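Local coordinates for protein alpha-L-rhamnosidase (Aspergillus terreus, PDB 6GSZ) that probably hydrolyses terminal non-reducing alpha-L-rhamnose residues in alpha-L-rhamnosides and binds calcium, at residues Pro23-Arg28 against Val65-Ser70; Thr79-Ser84 against Pro94-Val99. One frame throughout, in Å; residues are numbered along the deposited sequence. Where two conformers were deposited one is given.

Interaction 1 (Pro23-Arg28 against Val65-Ser70)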
# COMPACT_ATOMS: atom_id res chain seq x y z
N PRO A 23 -16.29 -12.09 12.88
CA PRO A 23 -15.04 -12.02 12.12
C PRO A 23 -14.51 -13.42 11.82
O PRO A 23 -14.50 -14.29 12.73
CB PRO A 23 -14.09 -11.27 13.06
CG PRO A 23 -14.64 -11.56 14.42
CD PRO A 23 -16.15 -11.54 14.24
N ARG A 24 -14.02 -13.62 10.60
CA ARG A 24 -13.37 -14.88 10.24
C ARG A 24 -12.01 -14.96 10.93
O ARG A 24 -11.40 -13.93 11.23
CB ARG A 24 -13.28 -14.99 8.71
CG ARG A 24 -14.66 -15.08 8.04
CD ARG A 24 -14.56 -14.97 6.55
NE ARG A 24 -14.08 -13.67 6.14
CZ ARG A 24 -13.54 -13.39 4.97
NH1 ARG A 24 -13.42 -14.35 4.06
NH2 ARG A 24 -13.07 -12.16 4.70
N VAL A 25 -11.54 -16.20 11.12
CA VAL A 25 -10.36 -16.49 11.89
C VAL A 25 -9.35 -17.21 10.99
O VAL A 25 -9.72 -18.10 10.23
CB VAL A 25 -10.69 -17.34 13.14
CG1 VAL A 25 -9.49 -17.46 14.05
CG2 VAL A 25 -11.91 -16.76 13.87
N SER A 26 -8.08 -16.89 11.16
CA SER A 26 -6.97 -17.54 10.46
C SER A 26 -5.82 -17.79 11.43
O SER A 26 -5.63 -17.02 12.36
CB SER A 26 -6.44 -16.69 9.32
OG SER A 26 -7.45 -16.32 8.41
N TRP A 27 -5.06 -18.86 11.21
CA TRP A 27 -3.87 -19.07 11.98
C TRP A 27 -2.74 -19.48 11.06
O TRP A 27 -2.91 -20.35 10.21
CB TRP A 27 -4.10 -20.10 13.10
CG TRP A 27 -4.83 -21.34 12.69
CD1 TRP A 27 -4.33 -22.58 12.39
CD2 TRP A 27 -6.26 -21.48 12.68
NE1 TRP A 27 -5.36 -23.43 12.14
CE2 TRP A 27 -6.55 -22.81 12.32
CE3 TRP A 27 -7.32 -20.59 12.95
CZ2 TRP A 27 -7.85 -23.27 12.21
CZ3 TRP A 27 -8.61 -21.04 12.84
CH2 TRP A 27 -8.87 -22.38 12.47
N ARG A 28 -1.57 -18.94 11.31
CA ARG A 28 -0.36 -19.31 10.61
C ARG A 28 0.45 -20.30 11.47
O ARG A 28 0.44 -20.22 12.68
CB ARG A 28 0.35 -17.99 10.33
CG ARG A 28 1.48 -18.07 9.33
CD ARG A 28 1.88 -16.63 9.06
NE ARG A 28 1.17 -16.08 7.91
CZ ARG A 28 1.07 -14.80 7.61
NH1 ARG A 28 0.87 -14.46 6.35
NH2 ARG A 28 1.16 -13.88 8.56
N VAL A 65 -11.67 -19.03 8.39
CA VAL A 65 -12.72 -19.95 8.81
C VAL A 65 -13.79 -19.16 9.55
O VAL A 65 -13.54 -18.01 9.96
CB VAL A 65 -12.18 -21.10 9.68
CG1 VAL A 65 -10.96 -21.77 9.04
CG2 VAL A 65 -11.88 -20.66 11.10
N PRO A 66 -15.02 -19.68 9.72
CA PRO A 66 -16.06 -18.92 10.37
C PRO A 66 -15.86 -18.60 11.85
O PRO A 66 -15.19 -19.33 12.58
CB PRO A 66 -17.31 -19.79 10.21
CG PRO A 66 -16.97 -20.72 9.07
CD PRO A 66 -15.48 -20.98 9.23
N TRP A 67 -16.34 -17.41 12.24
CA TRP A 67 -16.48 -17.14 13.67
C TRP A 67 -17.38 -18.21 14.29
O TRP A 67 -18.47 -18.41 13.78
CB TRP A 67 -17.09 -15.75 13.83
CG TRP A 67 -17.34 -15.36 15.26
CD1 TRP A 67 -18.56 -15.24 15.88
CD2 TRP A 67 -16.34 -15.07 16.25
NE1 TRP A 67 -18.39 -14.91 17.20
CE2 TRP A 67 -17.04 -14.78 17.45
CE3 TRP A 67 -14.95 -15.05 16.24
CZ2 TRP A 67 -16.37 -14.49 18.63
CZ3 TRP A 67 -14.29 -14.75 17.41
CH2 TRP A 67 -15.00 -14.48 18.59
N PRO A 68 -16.94 -18.91 15.33
CA PRO A 68 -17.72 -20.05 15.83
C PRO A 68 -18.74 -19.77 16.93
O PRO A 68 -19.51 -20.61 17.31
CB PRO A 68 -16.62 -20.96 16.42
CG PRO A 68 -15.60 -19.95 16.95
CD PRO A 68 -15.58 -18.85 15.90
N SER A 69 -18.72 -18.55 17.47
CA SER A 69 -19.55 -18.23 18.65
C SER A 69 -20.73 -17.35 18.21
O SER A 69 -20.99 -17.13 17.01
CB SER A 69 -18.65 -17.61 19.73
OG SER A 69 -19.34 -17.27 20.92
N SER A 70 -21.51 -16.87 19.19
CA SER A 70 -22.56 -15.91 18.88
C SER A 70 -21.90 -14.59 18.45
O SER A 70 -20.74 -14.32 18.78
CB SER A 70 -23.46 -15.69 20.07
OG SER A 70 -22.68 -15.36 21.18
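Trp67 meets Pro23 because its CG stands anti to the backbone N (chi1 178°), which lays the indole alongside the proline ring, both pointing the same way. In Trp27 the CG sits between the backbone N and the carbonyl carbon (chi1 46°), bringing the six-membered ring to Val65. The CG2 of Val65 takes the same kind of position and lies 3.7 Å from Trp27 CZ3. The two side chains cross at about a right angle.

Pro23 CD lies over one face of the Trp67 indole, near the rim. Pro68 CD and Ser69 N lie over the opposite face. Val25 CG2 comes to the edge of the same indole, 4.2 Å from Trp67 CE3. The indole NE1 donates to Ser70 O at 2.9 Å, nearly straight at 165°; the oxygen lies in the indole plane, while the N-H comes in from above the carbonyl plane. Together with the contacts on both faces, this bond limits the rotation of the ring.

The segments belong to the N-terminal immunoglobulin-like domain. Val25, in strand 25-30, and Val65, in the loop after strand 53-58, form a single antiparallel bridge of the hydrogen-bonded kind. Val25 N gives to Val65 O at 2.9 Å, and Val65 N to Val25 O at 2.8 Å. Val65 O also receives a CA-H contact from Arg24 CA at 3.1 Å.

Pro23 O is buried against Trp67 CB, 3.2 Å away, and has no hydrogen-bond partner in the model. The Arg24 chain leads away from the loop to salt bridges with Asp544 and Glu10. Trp27 NE1 hydrogen-bonds Gln38 OE1 of strand 38-46. Just before the loop segment, Asp61 and Val63 bind a calcium ion; a bound calcium ion lies about 5 Å from the Val65 side chain.

Interaction 2 (Thr79-Ser84 against Pro94-Val99); sequences TVRVRS and PWSDAV
Trp95 is sandwiched between two arginines. The Arg81 guanidinium lies flat on one face, planes 19° apart, with CZ 4.1 Å from the centroid of the five-membered ring, a cation-pi contact. Arg81 is bent at chi3 (-66°), which folds its head back over the indole. On the opposite face Arg83 runs extended, and its CG makes a CH-pi contact 3.7 Å from the centroid of the six-membered ring.

Hydrogen bonds run between backbones, and through the Ser96 hydroxyl and one water. Val80 and Val99 form an antiparallel hydrogen-bonded pair, with Val80 N to Val99 O at 2.8 Å. Further along, Ser96 N donates to Val82 O. Ser96 OG stands in for a backbone carbonyl, accepting from Val82 N at 2.9 Å and 169°, and it donates to Asp97 O. A water accepts from Arg81 NH1 and donates to Ser96 O.

Among the apolar contacts, Val80 CB meets Val99 CG2 at 4.2 Å, and Ala98 CB touches both Thr79 CG2 and Arg81 CG.

Arg81 and Arg83 form salt bridges with Glu44 and Glu42 of strand 38-46. The contact joins strand 78-86 to the run leading into strand 99-103, in the five-stranded mixed sheet of the immunoglobulin-like domain. On the face away from the arginines, Ser84 packs on Phe29 of strand 25-30, and Ser96 and Val99 touch strand 3-9.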
# COMPACT_ATOMS: atom_id res chain seq x y z
N THR A 79 -11.64 -13.13 24.10
CA THR A 79 -10.27 -13.61 24.08
C THR A 79 -10.28 -14.98 23.41
O THR A 79 -11.10 -15.80 23.77
CB THR A 79 -9.67 -13.66 25.49
OG1 THR A 79 -9.74 -12.33 26.01
CG2 THR A 79 -8.24 -14.14 25.52
N VAL A 80 -9.37 -15.19 22.45
CA VAL A 80 -9.43 -16.35 21.57
C VAL A 80 -8.11 -17.08 21.59
O VAL A 80 -7.05 -16.46 21.53
CB VAL A 80 -9.79 -15.89 20.14
CG1 VAL A 80 -9.68 -17.06 19.18
CG2 VAL A 80 -11.20 -15.32 20.11
N ARG A 81 -8.19 -18.43 21.63
CA ARG A 81 -7.03 -19.27 21.34
C ARG A 81 -7.47 -20.34 20.35
O ARG A 81 -8.65 -20.65 20.28
CB ARG A 81 -6.48 -19.93 22.61
CG ARG A 81 -5.99 -18.96 23.67
CD ARG A 81 -5.22 -19.70 24.77
NE ARG A 81 -6.08 -20.60 25.51
CZ ARG A 81 -5.62 -21.60 26.28
NH1 ARG A 81 -4.31 -21.79 26.41
NH2 ARG A 81 -6.47 -22.43 26.88
N VAL A 82 -6.51 -20.87 19.59
CA VAL A 82 -6.74 -21.92 18.62
C VAL A 82 -5.73 -23.02 18.85
O VAL A 82 -4.59 -22.77 19.17
CB VAL A 82 -6.64 -21.37 17.19
CG1 VAL A 82 -6.88 -22.46 16.15
CG2 VAL A 82 -7.59 -20.18 17.00
N ARG A 83 -6.13 -24.26 18.54
CA ARG A 83 -5.17 -25.35 18.36
C ARG A 83 -5.64 -26.20 17.20
O ARG A 83 -6.80 -26.27 16.90
CB ARG A 83 -4.93 -26.15 19.64
CG ARG A 83 -6.16 -26.86 20.18
CD ARG A 83 -5.77 -27.66 21.42
NE ARG A 83 -6.92 -28.37 21.94
CZ ARG A 83 -6.86 -29.28 22.90
NH1 ARG A 83 -5.69 -29.59 23.47
NH2 ARG A 83 -7.97 -29.87 23.28
N SER A 84 -4.65 -26.81 16.57
CA SER A 84 -4.82 -27.51 15.32
C SER A 84 -4.32 -28.96 15.48
O SER A 84 -3.29 -29.20 16.10
CB SER A 84 -4.10 -26.75 14.24
OG SER A 84 -4.15 -27.46 13.02
N PRO A 94 0.23 -27.10 20.29
CA PRO A 94 -0.26 -26.52 21.54
C PRO A 94 -1.31 -25.44 21.24
O PRO A 94 -1.45 -24.97 20.10
CB PRO A 94 0.99 -25.86 22.15
CG PRO A 94 2.17 -26.44 21.42
CD PRO A 94 1.65 -26.81 20.05
N TRP A 95 -2.04 -25.03 22.27
CA TRP A 95 -2.86 -23.83 22.15
C TRP A 95 -1.98 -22.65 21.78
O TRP A 95 -0.87 -22.48 22.30
CB TRP A 95 -3.57 -23.52 23.47
CG TRP A 95 -4.72 -24.42 23.79
CD1 TRP A 95 -4.77 -25.37 24.77
CD2 TRP A 95 -6.03 -24.38 23.21
NE1 TRP A 95 -6.01 -25.95 24.80
CE2 TRP A 95 -6.81 -25.36 23.86
CE3 TRP A 95 -6.63 -23.65 22.18
CZ2 TRP A 95 -8.14 -25.61 23.51
CZ3 TRP A 95 -7.93 -23.88 21.85
CH2 TRP A 95 -8.69 -24.84 22.51
N SER A 96 -2.51 -21.84 20.87
CA SER A 96 -1.90 -20.59 20.49
C SER A 96 -1.83 -19.64 21.69
O SER A 96 -2.54 -19.78 22.66
CB SER A 96 -2.70 -19.94 19.38
OG SER A 96 -3.93 -19.47 19.87
N ASP A 97 -0.97 -18.63 21.55
CA ASP A 97 -1.05 -17.47 22.43
C ASP A 97 -2.42 -16.83 22.22
O ASP A 97 -2.95 -16.85 21.12
CB ASP A 97 0.06 -16.47 22.16
CG ASP A 97 1.44 -16.98 22.45
OD1 ASP A 97 1.56 -17.94 23.26
OD2 ASP A 97 2.39 -16.45 21.84
N ALA A 98 -3.00 -16.31 23.31
CA ALA A 98 -4.29 -15.69 23.27
C ALA A 98 -4.21 -14.33 22.54
O ALA A 98 -3.22 -13.59 22.62
CB ALA A 98 -4.81 -15.49 24.69
N VAL A 99 -5.28 -14.04 21.81
CA VAL A 99 -5.47 -12.75 21.16
C VAL A 99 -6.88 -12.26 21.49
O VAL A 99 -7.75 -13.02 21.84
CB VAL A 99 -5.30 -12.88 19.64
CG1 VAL A 99 -3.88 -13.23 19.24
CG2 VAL A 99 -6.27 -13.87 19.01
O HOH W 1 -1.95 -20.17 25.38

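In the fold
Both interactions lie in the N-terminal immunoglobulin-like domain, with centres 12 Å apart. Interaction 1 is mostly buried and ties strand 25-30 to the loop of residues 65-70. Interaction 2 is partly buried and pairs strand 78-86 with the run leading into strand 99-103. They touch in the core: Trp27 packs on Val82 and Ser84, and Trp67 on Val80. Their tryptophans differ with place. In interaction 1 the buried indoles meet proline and valine. In interaction 2 the indole is partly exposed and has charged groups on its faces. Each contact contains one antiparallel bridge, but a serine hydroxyl extends the pairing in interaction 2.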